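Local coordinates for ESAT-6/WXG100 secretion system protein (Streptococcus gallolyticus, PDB 7JQE), which is an extracellular fragment of EsaA, a subunit of the bacterial type VIIb secretion system, and probably takes part in the export of protein toxins, at residues A[167-180]-A[455-469]. Sequence-based numbering, arbitrary orientation.
Sequences VTDDSVKSALANQI and LTFDNIDGLDVTNFK
V465 fits as a knob into a hole formed by D169, V172, K173 and L176. Its CG1 lies 3.9 Å from V172 CG1, and its CG2 meets the aliphatic start of K173. One turn on, F468 fills the next hollow, among V172, A175, L176 and Q179. L176 CD1 sits over the middle of one face of the F468 ring, 3.8 Å from its centroid, a CH-pi contact. V172 CG1 meets that ring at its edge. This is near-perpendicular helix-helix packing (94°) between 169-179 and the start of 462-491. Beyond it, the turn 457-460 extends the interface. I460 packs against L176 and A177, while the edge of the F457 ring presses on A177 CB, 3.4 Å from F457 CE1. K173 stretches past this ring. Its CG is anti to the backbone N (chi1 -168°) and the chain runs extended beyond it, which brings NZ to D458 O in a 3.0 Å hydrogen bond, the donor tilted from the carbonyl plane. K469 is also extended. Its stem crosses V172, and its NZ makes a weak bond to V167 O and a long salt bridge to D169. S183 N of the second subunit donates to D464 OD2, and Q179 of that subunit packs on F468.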
loop_
_atom_site.group_PDB
_atom_site.type_symbol
_atom_site.label_atom_id
_atom_site.label_comp_id
_atom_site.label_asym_id
_atom_site.label_seq_id
_atom_site.Cartn_x
_atom_site.Cartn_y
_atom_site.Cartn_z
ATOM N N VAL A 167 -5.731 -30.397 -36.635
ATOM C CA VAL A 167 -5.920 -30.029 -35.238
ATOM C C VAL A 167 -5.346 -28.634 -35.036
ATOM O O VAL A 167 -4.165 -28.394 -35.315
ATOM C CB VAL A 167 -5.256 -31.040 -34.291
ATOM C CG1 VAL A 167 -5.342 -30.558 -32.859
ATOM C CG2 VAL A 167 -5.910 -32.400 -34.431
ATOM N N THR A 168 -6.180 -27.716 -34.556
ATOM C CA THR A 168 -5.728 -26.363 -34.270
ATOM C C THR A 168 -5.109 -26.294 -32.880
ATOM O O THR A 168 -5.454 -27.067 -31.981
ATOM C CB THR A 168 -6.885 -25.370 -34.366
ATOM O OG1 THR A 168 -7.781 -25.577 -33.268
ATOM C CG2 THR A 168 -7.644 -25.561 -35.672
ATOM N N ASP A 169 -4.180 -25.353 -32.709
ATOM C CA ASP A 169 -3.551 -25.189 -31.405
ATOM C C ASP A 169 -4.565 -24.774 -30.352
ATOM O O ASP A 169 -4.389 -25.079 -29.166
ATOM C CB ASP A 169 -2.414 -24.174 -31.497
ATOM C CG ASP A 169 -1.339 -24.598 -32.480
ATOM O OD1 ASP A 169 -1.660 -24.782 -33.674
ATOM O OD2 ASP A 169 -0.173 -24.752 -32.061
ATOM N N ASP A 170 -5.638 -24.091 -30.763
ATOM C CA ASP A 170 -6.668 -23.696 -29.806
ATOM C C ASP A 170 -7.374 -24.910 -29.222
ATOM O O ASP A 170 -7.612 -24.973 -28.010
ATOM C CB ASP A 170 -7.674 -22.756 -30.470
ATOM C CG ASP A 170 -7.144 -21.340 -30.619
ATOM O OD1 ASP A 170 -6.264 -20.944 -29.822
ATOM O OD2 ASP A 170 -7.610 -20.620 -31.529
ATOM N N SER A 171 -7.718 -25.885 -30.069
ATOM C CA SER A 171 -8.364 -27.095 -29.573
ATOM C C SER A 171 -7.485 -27.803 -28.552
ATOM O O SER A 171 -7.971 -28.246 -27.504
ATOM C CB SER A 171 -8.701 -28.021 -30.738
ATOM O OG SER A 171 -9.527 -27.359 -31.680
ATOM N N VAL A 172 -6.185 -27.905 -28.831
ATOM C CA VAL A 172 -5.271 -28.527 -27.878
ATOM C C VAL A 172 -5.223 -27.723 -26.584
ATOM O O VAL A 172 -5.169 -28.288 -25.485
ATOM C CB VAL A 172 -3.870 -28.680 -28.501
ATOM C CG1 VAL A 172 -2.907 -29.295 -27.501
ATOM C CG2 VAL A 172 -3.942 -29.522 -29.771
ATOM N N LYS A 173 -5.244 -26.392 -26.694
ATOM C CA LYS A 173 -5.216 -25.563 -25.495
ATOM C C LYS A 173 -6.438 -25.826 -24.624
ATOM O O LYS A 173 -6.325 -25.936 -23.396
ATOM C CB LYS A 173 -5.124 -24.085 -25.877
ATOM C CG LYS A 173 -4.798 -23.160 -24.719
ATOM C CD LYS A 173 -4.540 -21.736 -25.199
ATOM C CE LYS A 173 -3.987 -20.858 -24.077
ATOM N NZ LYS A 173 -3.750 -19.459 -24.531
ATOM N N SER A 174 -7.616 -25.949 -25.243
ATOM C CA SER A 174 -8.817 -26.282 -24.484
ATOM C C SER A 174 -8.700 -27.664 -23.851
ATOM O O SER A 174 -9.139 -27.875 -22.713
ATOM C CB SER A 174 -10.047 -26.211 -25.386
ATOM O OG SER A 174 -10.063 -25.011 -26.138
ATOM N N ALA A 175 -8.109 -28.620 -24.572
ATOM C CA ALA A 175 -7.953 -29.960 -24.016
ATOM C C ALA A 175 -6.982 -29.955 -22.842
ATOM O O ALA A 175 -7.216 -30.634 -21.835
ATOM C CB ALA A 175 -7.492 -30.938 -25.100
ATOM N N LEU A 176 -5.889 -29.198 -22.948
ATOM C CA LEU A 176 -4.961 -29.103 -21.826
ATOM C C LEU A 176 -5.613 -28.405 -20.638
ATOM O O LEU A 176 -5.427 -28.819 -19.488
ATOM C CB LEU A 176 -3.690 -28.370 -22.255
ATOM C CG LEU A 176 -2.574 -28.286 -21.215
ATOM C CD1 LEU A 176 -2.077 -29.679 -20.833
ATOM C CD2 LEU A 176 -1.431 -27.410 -21.718
ATOM N N ALA A 177 -6.391 -27.350 -20.897
ATOM C CA ALA A 177 -7.116 -26.683 -19.821
ATOM C C ALA A 177 -8.048 -27.651 -19.101
ATOM O O ALA A 177 -8.159 -27.618 -17.870
ATOM C CB ALA A 177 -7.897 -25.490 -20.372
ATOM N N ASN A 178 -8.721 -28.531 -19.851
ATOM C CA ASN A 178 -9.635 -29.482 -19.223
ATOM C C ASN A 178 -8.913 -30.386 -18.235
ATOM O O ASN A 178 -9.526 -30.880 -17.283
ATOM C CB ASN A 178 -10.342 -30.323 -20.284
ATOM C CG ASN A 178 -11.420 -29.550 -21.015
ATOM O OD1 ASN A 178 -12.029 -28.641 -20.456
ATOM N ND2 ASN A 178 -11.659 -29.906 -22.271
ATOM N N GLN A 179 -7.616 -30.614 -18.441
ATOM C CA GLN A 179 -6.856 -31.462 -17.533
ATOM C C GLN A 179 -6.523 -30.764 -16.222
ATOM O O GLN A 179 -6.203 -31.441 -15.240
ATOM C CB GLN A 179 -5.566 -31.933 -18.210
ATOM C CG GLN A 179 -5.779 -32.602 -19.562
ATOM C CD GLN A 179 -6.519 -33.921 -19.452
ATOM O OE1 GLN A 179 -5.990 -34.903 -18.929
ATOM N NE2 GLN A 179 -7.755 -33.947 -19.939
ATOM N N ILE A 180 -6.569 -29.431 -16.185
ATOM C CA ILE A 180 -6.328 -28.685 -14.952
ATOM C C ILE A 180 -7.506 -27.750 -14.705
ATOM O O ILE A 180 -7.327 -26.574 -14.364
ATOM C CB ILE A 180 -4.997 -27.911 -15.008
ATOM C CG1 ILE A 180 -4.885 -27.116 -16.309
ATOM C CG2 ILE A 180 -3.819 -28.857 -14.854
ATOM C CD1 ILE A 180 -3.695 -26.181 -16.339
ATOM N N LEU A 455 -3.466 -19.003 -12.421
ATOM C CA LEU A 455 -3.128 -19.304 -13.805
ATOM C C LEU A 455 -4.401 -19.179 -14.629
ATOM O O LEU A 455 -5.395 -19.857 -14.348
ATOM C CB LEU A 455 -2.525 -20.701 -13.948
ATOM C CG LEU A 455 -2.246 -21.111 -15.400
ATOM C CD1 LEU A 455 -1.214 -20.181 -16.022
ATOM C CD2 LEU A 455 -1.811 -22.574 -15.513
ATOM N N THR A 456 -4.384 -18.295 -15.619
ATOM C CA THR A 456 -5.543 -18.081 -16.469
ATOM C C THR A 456 -5.460 -18.976 -17.703
ATOM O O THR A 456 -4.386 -19.436 -18.098
ATOM C CB THR A 456 -5.640 -16.621 -16.902
ATOM O OG1 THR A 456 -4.454 -16.268 -17.624
ATOM C CG2 THR A 456 -5.789 -15.691 -15.679
ATOM N N PHE A 457 -6.621 -19.221 -18.313
ATOM C CA PHE A 457 -6.653 -19.983 -19.553
ATOM C C PHE A 457 -5.663 -19.429 -20.569
ATOM O O PHE A 457 -4.977 -20.192 -21.258
ATOM C CB PHE A 457 -8.066 -19.978 -20.134
ATOM C CG PHE A 457 -8.199 -20.780 -21.393
ATOM C CD1 PHE A 457 -8.413 -22.147 -21.336
ATOM C CD2 PHE A 457 -8.106 -20.172 -22.635
ATOM C CE1 PHE A 457 -8.531 -22.893 -22.494
ATOM C CE2 PHE A 457 -8.227 -20.912 -23.800
ATOM C CZ PHE A 457 -8.437 -22.275 -23.730
ATOM N N ASP A 458 -5.568 -18.102 -20.669
ATOM C CA ASP A 458 -4.749 -17.500 -21.717
ATOM C C ASP A 458 -3.264 -17.638 -21.417
ATOM O O ASP A 458 -2.463 -17.892 -22.324
ATOM C CB ASP A 458 -5.116 -16.029 -21.896
ATOM C CG ASP A 458 -6.538 -15.839 -22.371
ATOM O OD1 ASP A 458 -7.003 -16.653 -23.199
ATOM O OD2 ASP A 458 -7.191 -14.878 -21.913
ATOM N N ASN A 459 -2.875 -17.463 -20.156
ATOM C CA ASN A 459 -1.463 -17.516 -19.805
ATOM C C ASN A 459 -0.884 -18.923 -19.858
ATOM O O ASN A 459 0.313 -19.086 -19.597
ATOM C CB ASN A 459 -1.246 -16.916 -18.418
ATOM C CG ASN A 459 -1.594 -15.443 -18.367
ATOM O OD1 ASN A 459 -2.024 -14.930 -17.335
ATOM N ND2 ASN A 459 -1.421 -14.756 -19.492
ATOM N N ILE A 460 -1.690 -19.936 -20.178
ATOM C CA ILE A 460 -1.148 -21.271 -20.413
ATOM C C ILE A 460 -0.116 -21.181 -21.526
ATOM O O ILE A 460 -0.431 -20.782 -22.654
ATOM C CB ILE A 460 -2.270 -22.255 -20.755
ATOM C CG1 ILE A 460 -3.263 -22.361 -19.594
ATOM C CG2 ILE A 460 -1.698 -23.619 -21.096
ATOM C CD1 ILE A 460 -4.292 -23.455 -19.778
ATOM N N ASP A 461 1.126 -21.547 -21.216
ATOM C CA ASP A 461 2.230 -21.281 -22.128
ATOM C C ASP A 461 2.022 -21.981 -23.466
ATOM O O ASP A 461 1.487 -23.090 -23.539
ATOM C CB ASP A 461 3.551 -21.728 -21.504
ATOM C CG ASP A 461 4.750 -21.046 -22.132
ATOM O OD1 ASP A 461 5.137 -19.962 -21.649
ATOM O OD2 ASP A 461 5.303 -21.590 -23.112
ATOM N N GLY A 462 2.459 -21.320 -24.540
ATOM C CA GLY A 462 2.328 -21.899 -25.864
ATOM C C GLY A 462 3.180 -23.137 -26.064
ATOM O O GLY A 462 2.787 -24.050 -26.796
ATOM N N LEU A 463 4.350 -23.190 -25.425
ATOM C CA LEU A 463 5.211 -24.360 -25.565
ATOM C C LEU A 463 4.560 -25.596 -24.961
ATOM O O LEU A 463 4.691 -26.701 -25.500
ATOM C CB LEU A 463 6.570 -24.088 -24.917
ATOM C CG LEU A 463 7.612 -25.208 -24.975
ATOM C CD1 LEU A 463 7.860 -25.660 -26.409
ATOM C CD2 LEU A 463 8.911 -24.763 -24.318
ATOM N N ASP A 464 3.856 -25.431 -23.838
ATOM C CA ASP A 464 3.146 -26.558 -23.242
ATOM C C ASP A 464 2.060 -27.074 -24.174
ATOM O O ASP A 464 1.873 -28.290 -24.308
ATOM C CB ASP A 464 2.549 -26.155 -21.893
ATOM C CG ASP A 464 3.581 -26.141 -20.776
ATOM O OD1 ASP A 464 4.732 -26.567 -21.016
ATOM O OD2 ASP A 464 3.240 -25.703 -19.655
ATOM N N VAL A 465 1.329 -26.164 -24.823
ATOM C CA VAL A 465 0.315 -26.582 -25.787
ATOM C C VAL A 465 0.962 -27.320 -26.952
ATOM O O VAL A 465 0.427 -28.317 -27.450
ATOM C CB VAL A 465 -0.505 -25.370 -26.268
ATOM C CG1 VAL A 465 -1.370 -25.755 -27.462
ATOM C CG2 VAL A 465 -1.362 -24.826 -25.133
ATOM N N THR A 466 2.122 -26.841 -27.406
ATOM C CA THR A 466 2.820 -27.510 -28.499
ATOM C C THR A 466 3.231 -28.922 -28.100
ATOM O O THR A 466 2.976 -29.886 -28.831
ATOM C CB THR A 466 4.045 -26.696 -28.919
ATOM O OG1 THR A 466 3.635 -25.600 -29.745
ATOM C CG2 THR A 466 5.027 -27.574 -29.684
ATOM N N ASN A 467 3.871 -29.063 -26.937
ATOM C CA ASN A 467 4.323 -30.378 -26.494
ATOM C C ASN A 467 3.149 -31.305 -26.204
ATOM O O ASN A 467 3.235 -32.516 -26.440
ATOM C CB ASN A 467 5.221 -30.235 -25.265
ATOM C CG ASN A 467 6.588 -29.674 -25.609
ATOM O OD1 ASN A 467 7.029 -29.740 -26.759
ATOM N ND2 ASN A 467 7.270 -29.127 -24.612
ATOM N N PHE A 468 2.044 -30.756 -25.690
ATOM C CA PHE A 468 0.843 -31.564 -25.492
ATOM C C PHE A 468 0.283 -32.032 -26.828
ATOM O O PHE A 468 -0.090 -33.201 -26.983
ATOM C CB PHE A 468 -0.201 -30.758 -24.719
ATOM C CG PHE A 468 -1.305 -31.587 -24.123
ATOM C CD1 PHE A 468 -1.046 -32.475 -23.092
ATOM C CD2 PHE A 468 -2.611 -31.446 -24.564
ATOM C CE1 PHE A 468 -2.065 -33.225 -22.528
ATOM C CE2 PHE A 468 -3.631 -32.192 -24.003
ATOM C CZ PHE A 468 -3.355 -33.084 -22.983
ATOM N N LYS A 469 0.222 -31.126 -27.805
ATOM C CA LYS A 469 -0.195 -31.503 -29.149
ATOM C C LYS A 469 0.708 -32.595 -29.711
ATOM O O LYS A 469 0.231 -33.539 -30.352
ATOM C CB LYS A 469 -0.185 -30.267 -30.052
ATOM C CG LYS A 469 -0.757 -30.473 -31.443
ATOM C CD LYS A 469 -0.480 -29.273 -32.339
ATOM C CE LYS A 469 -1.187 -29.409 -33.679
ATOM N NZ LYS A 469 -0.908 -28.259 -34.581
#